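Local coordinates for methyl-accepting chemotaxis protein (Vibrio parahaemolyticus, PDB 4EXO) that probably senses small molecules such as pyruvate through its periplasmic Cache (PAS-like) domain and passes the signal on to the chemotaxis machinery, at residues A[60-65]-A[69-74]; A[82-87]-A[94-99]. One frame throughout, in Å; residues are numbered along the deposited sequence.

Contact 1. Residues A[60-65]-A[69-74]; sequences FFAYDS and NTLHAI. With PYR (pyruvic acid), chain B.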
# COMPACT_ATOMS: atom_id res chain seq x y z
N PHE A 60 -9.90 2.77 0.49
CA PHE A 60 -10.68 1.53 0.37
C PHE A 60 -12.16 1.67 0.71
O PHE A 60 -12.55 2.50 1.58
CB PHE A 60 -10.11 0.45 1.30
CG PHE A 60 -8.78 -0.07 0.88
CD1 PHE A 60 -8.68 -1.01 -0.15
CD2 PHE A 60 -7.63 0.38 1.52
CE1 PHE A 60 -7.45 -1.52 -0.55
CE2 PHE A 60 -6.35 -0.12 1.13
CZ PHE A 60 -6.26 -1.07 0.09
N PHE A 61 -12.96 0.81 0.06
CA PHE A 61 -14.35 0.60 0.40
C PHE A 61 -14.59 -0.92 0.36
O PHE A 61 -13.81 -1.66 -0.26
CB PHE A 61 -15.28 1.34 -0.62
CG PHE A 61 -14.98 0.98 -2.05
CD1 PHE A 61 -15.46 -0.23 -2.60
CD2 PHE A 61 -14.22 1.82 -2.87
CE1 PHE A 61 -15.18 -0.57 -3.93
CE2 PHE A 61 -13.92 1.48 -4.21
CZ PHE A 61 -14.41 0.28 -4.74
N ALA A 62 -15.67 -1.38 0.98
CA ALA A 62 -16.07 -2.79 0.77
C ALA A 62 -17.57 -2.94 0.82
O ALA A 62 -18.25 -2.18 1.54
CB ALA A 62 -15.38 -3.74 1.78
N TYR A 63 -18.09 -3.90 0.03
CA TYR A 63 -19.53 -4.21 0.00
C TYR A 63 -19.68 -5.72 0.14
O TYR A 63 -18.79 -6.44 -0.30
CB TYR A 63 -20.17 -3.77 -1.34
CG TYR A 63 -20.17 -2.26 -1.50
CD1 TYR A 63 -21.30 -1.49 -1.15
CD2 TYR A 63 -19.03 -1.60 -1.97
CE1 TYR A 63 -21.28 -0.09 -1.28
CE2 TYR A 63 -19.02 -0.18 -2.14
CZ TYR A 63 -20.14 0.54 -1.76
OH TYR A 63 -20.13 1.91 -1.89
N ASP A 64 -20.78 -6.19 0.73
CA ASP A 64 -21.05 -7.63 0.70
C ASP A 64 -21.71 -8.01 -0.62
O ASP A 64 -21.95 -7.16 -1.46
CB ASP A 64 -21.77 -8.14 1.97
CG ASP A 64 -23.24 -7.71 2.05
OD1 ASP A 64 -23.78 -7.25 1.03
OD2 ASP A 64 -23.84 -7.85 3.16
N SER A 65 -21.99 -9.30 -0.82
CA SER A 65 -22.53 -9.77 -2.11
C SER A 65 -23.95 -9.29 -2.39
O SER A 65 -24.38 -9.29 -3.57
CB SER A 65 -22.46 -11.32 -2.23
OG SER A 65 -21.11 -11.71 -2.32
N ASN A 69 -22.99 -1.88 1.98
CA ASN A 69 -21.67 -1.37 2.36
C ASN A 69 -21.21 -1.90 3.72
O ASN A 69 -21.95 -1.82 4.71
CB ASN A 69 -21.66 0.17 2.36
CG ASN A 69 -20.27 0.71 2.63
OD1 ASN A 69 -19.95 1.04 3.75
ND2 ASN A 69 -19.41 0.72 1.59
N THR A 70 -20.00 -2.45 3.76
CA THR A 70 -19.45 -2.93 5.01
C THR A 70 -18.32 -2.03 5.54
O THR A 70 -18.05 -2.01 6.75
CB THR A 70 -18.94 -4.37 4.89
OG1 THR A 70 -17.92 -4.46 3.89
CG2 THR A 70 -20.11 -5.31 4.49
N LEU A 71 -17.66 -1.28 4.66
CA LEU A 71 -16.77 -0.23 5.20
C LEU A 71 -16.63 0.84 4.15
O LEU A 71 -16.69 0.53 2.95
CB LEU A 71 -15.42 -0.82 5.60
CG LEU A 71 -14.51 -1.33 4.46
CD1 LEU A 71 -13.46 -0.27 4.01
CD2 LEU A 71 -13.80 -2.61 4.92
N HIS A 72 -16.48 2.10 4.56
CA HIS A 72 -16.18 3.14 3.56
C HIS A 72 -15.25 4.17 4.22
O HIS A 72 -15.62 4.77 5.25
CB HIS A 72 -17.46 3.81 3.01
CG HIS A 72 -17.23 4.46 1.67
ND1 HIS A 72 -16.52 5.64 1.53
CD2 HIS A 72 -17.48 4.01 0.42
CE1 HIS A 72 -16.42 5.93 0.24
NE2 HIS A 72 -16.99 4.95 -0.45
N ALA A 73 -14.04 4.32 3.68
CA ALA A 73 -13.02 5.16 4.32
C ALA A 73 -13.41 6.64 4.33
O ALA A 73 -13.04 7.37 5.25
CB ALA A 73 -11.66 5.02 3.59
N ILE A 74 -14.11 7.08 3.29
CA ILE A 74 -14.44 8.50 3.10
C ILE A 74 -15.79 8.89 3.72
O ILE A 74 -15.91 9.98 4.33
CB ILE A 74 -14.42 8.85 1.58
CG1 ILE A 74 -13.02 8.54 0.96
CG2 ILE A 74 -14.87 10.31 1.28
CD1 ILE A 74 -11.81 9.36 1.61
C PYR B . -16.29 4.09 -4.04
O PYR B . -15.69 4.26 -5.20
OXT PYR B . -15.92 4.84 -3.02
CA PYR B . -17.32 3.13 -3.88
O3 PYR B . -17.84 3.04 -2.72
CB PYR B . -17.85 2.25 -5.00
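Tyr63 and His72 meet at the ketone oxygen of a bound pyruvate, one from each strand of an antiparallel hairpin. The phenol OH of Tyr63 donates to O3 of the ligand (2.7 Å); His72 NE2 donates to its carboxylate OXT (2.8 Å) and weakly to O3. Phe61 lays one ring face under the pyruvate, whose CA stands 3.5 Å above the plane, toward the rim. Its ring gets there with CG between the backbone N and carbonyl carbon (chi1 53°), while its CB packs on His72 CD2. Lys124 and Tyr59 add further hydrogen bonds to the ligand.

In the second shell, Asn69 sets its amide nitrogen over the Tyr63 ring, ring and amide planes 77° apart. That ND2 also donates to Leu71 O (3.0 Å), which Ala62 N reaches from the opposite face of the carbonyl plane (2.9 Å). Thr70 and Leu71 both face Ala62, a classic beta bulge: Ala62 O takes a firm bond from Thr70 N (2.8 Å) and weak ones from Leu71 N and Thr70 OG1.

Strand 61-63 lies between 69-72, at the sheet edge within this chain, and 136-143. Phe61 and Tyr63 pack against helix 94-104, whereas Leu71, from the other sheet face, packs on helix 42-51.

Contact 2. Residues A[82-87]-A[94-99]; sequences NLYDLK and VIAGLI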
# COMPACT_ATOMS: atom_id res chain seq x y z
N ASN A 82 -27.82 -0.59 1.84
CA ASN A 82 -27.84 -1.41 0.63
C ASN A 82 -27.79 -0.54 -0.63
O ASN A 82 -28.75 0.18 -0.96
CB ASN A 82 -29.11 -2.28 0.64
CG ASN A 82 -29.13 -3.29 -0.47
OD1 ASN A 82 -28.75 -3.00 -1.61
ND2 ASN A 82 -29.62 -4.48 -0.15
N LEU A 83 -26.67 -0.59 -1.34
CA LEU A 83 -26.46 0.23 -2.54
C LEU A 83 -26.40 -0.61 -3.81
O LEU A 83 -25.88 -0.16 -4.84
CB LEU A 83 -25.18 1.09 -2.42
CG LEU A 83 -25.11 2.05 -1.22
CD1 LEU A 83 -23.79 2.93 -1.33
CD2 LEU A 83 -26.31 2.93 -1.09
N TYR A 84 -26.98 -1.81 -3.74
CA TYR A 84 -27.00 -2.72 -4.90
C TYR A 84 -27.59 -2.08 -6.17
O TYR A 84 -27.05 -2.26 -7.28
CB TYR A 84 -27.73 -4.02 -4.57
CG TYR A 84 -27.43 -5.07 -5.63
CD1 TYR A 84 -26.24 -5.79 -5.60
CD2 TYR A 84 -28.31 -5.26 -6.70
CE1 TYR A 84 -25.94 -6.75 -6.60
CE2 TYR A 84 -28.01 -6.20 -7.74
CZ TYR A 84 -26.83 -6.93 -7.66
OH TYR A 84 -26.54 -7.84 -8.65
N ASP A 85 -28.67 -1.31 -6.01
CA ASP A 85 -29.33 -0.65 -7.15
C ASP A 85 -28.72 0.69 -7.53
O ASP A 85 -29.22 1.35 -8.45
CB ASP A 85 -30.83 -0.41 -6.85
CG ASP A 85 -31.58 -1.69 -6.55
OD1 ASP A 85 -31.23 -2.74 -7.13
OD2 ASP A 85 -32.53 -1.62 -5.72
N LEU A 86 -27.67 1.12 -6.84
CA LEU A 86 -27.09 2.44 -7.12
C LEU A 86 -26.52 2.61 -8.54
O LEU A 86 -25.71 1.79 -9.00
CB LEU A 86 -26.01 2.80 -6.06
CG LEU A 86 -25.29 4.15 -6.15
CD1 LEU A 86 -24.75 4.53 -4.79
CD2 LEU A 86 -24.12 4.11 -7.17
N LYS A 87 -26.89 3.71 -9.21
CA LYS A 87 -26.32 4.05 -10.51
C LYS A 87 -25.52 5.35 -10.46
O LYS A 87 -25.92 6.30 -9.78
CB LYS A 87 -27.42 4.13 -11.57
CG LYS A 87 -28.12 2.75 -11.85
CD LYS A 87 -29.24 2.92 -12.89
CE LYS A 87 -30.17 1.69 -12.99
NZ LYS A 87 -29.53 0.43 -13.48
N VAL A 94 -22.91 0.62 -10.28
CA VAL A 94 -21.56 0.57 -9.72
C VAL A 94 -21.31 -0.63 -8.78
O VAL A 94 -20.31 -1.33 -8.93
CB VAL A 94 -21.21 1.92 -8.96
CG1 VAL A 94 -19.78 1.87 -8.33
CG2 VAL A 94 -21.34 3.11 -9.92
N ILE A 95 -22.20 -0.80 -7.80
CA ILE A 95 -21.99 -1.82 -6.75
C ILE A 95 -22.15 -3.22 -7.35
O ILE A 95 -21.32 -4.14 -7.12
CB ILE A 95 -22.89 -1.57 -5.49
CG1 ILE A 95 -22.28 -0.50 -4.58
CG2 ILE A 95 -22.88 -2.77 -4.54
CD1 ILE A 95 -21.97 0.77 -5.20
N ALA A 96 -23.20 -3.40 -8.14
CA ALA A 96 -23.41 -4.70 -8.78
C ALA A 96 -22.23 -5.01 -9.71
O ALA A 96 -21.77 -6.16 -9.80
CB ALA A 96 -24.71 -4.72 -9.55
N GLY A 97 -21.76 -3.98 -10.41
CA GLY A 97 -20.65 -4.14 -11.35
C GLY A 97 -19.36 -4.54 -10.65
O GLY A 97 -18.61 -5.37 -11.17
N LEU A 98 -19.09 -3.96 -9.47
CA LEU A 98 -17.87 -4.31 -8.73
C LEU A 98 -17.97 -5.70 -8.12
O LEU A 98 -16.96 -6.45 -8.07
CB LEU A 98 -17.56 -3.29 -7.62
CG LEU A 98 -17.04 -1.92 -8.09
CD1 LEU A 98 -17.26 -0.85 -6.98
CD2 LEU A 98 -15.55 -2.04 -8.44
N ILE A 99 -19.18 -6.05 -7.68
CA ILE A 99 -19.35 -7.38 -7.07
C ILE A 99 -19.06 -8.40 -8.18
O ILE A 99 -18.28 -9.34 -7.99
CB ILE A 99 -20.77 -7.58 -6.51
CG1 ILE A 99 -20.96 -6.73 -5.23
CG2 ILE A 99 -21.01 -9.07 -6.18
CD1 ILE A 99 -22.50 -6.49 -4.94
O HOH W 1 -25.06 -0.91 -8.36
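Tyr84 and Leu86 of a type I beta turn, Leu83 to Leu86, pack on the first turns of helix 94-104 in this Cache domain. The CB of Tyr84 leaves its CA pointing away from the helix, but with CG opposite the backbone N (chi1 -165°) the ring turns back to it. The methyl of Ala96 sits over one ring face, a CH-pi contact with CB 4.0 Å from the centroid and 27° off the normal. Ile99 comes to the ring edge instead, crossing the tyrosine at about a right angle, its CD1 3.8 Å from Tyr84 CE1. Leu86 is also extended at chi1 and runs alongside Val94, the two pointing the same way, with Leu86 CD2 4.0 Å from Val94 CG2.

Ile95 fits between these two groups. Its CB abuts the turn backbone, 3.4 Å from Leu83 O, while CG1 lies against Leu83 CB. Upstream, Asn82 shapes the turn's entry as an Asx turn, its OD1 accepting from Tyr84 N. Val94 and Leu98 reach the pyruvate pocket, and Val94 also packs on Phe111 and Trp113 of strand 108-115.

Backbone polar groups tie the turn to the helix start: Val94 N donates to Leu86 O, and one water links the turn to the helix. This water donates to Tyr84 O (2.6 Å) and Leu86 O (2.8 Å) and accepts from Ala96 N (3.1 Å).

How the contacts relate
The two contacts follow one another along the chain: the hairpin of contact 1 closes before the loop and helix of contact 2 begin, and their centres lie about 11 Å apart. Helix 94-104 covers the sheet face that carries Phe61 and Tyr63, so the two contacts touch directly. Tyr63 CE1 packs 3.5 Å from Ile95 CG1, and Phe61 CE1 lies 3.7 Å from Leu98 CD1. Both contacts supply walls to the same pyruvate pocket, contact 1 giving polar and aromatic groups and contact 2 the apolar Val94 and Leu98. Ligand binding could therefore be felt in both sheet and helix, consistent with a sensory role for this periplasmic domain.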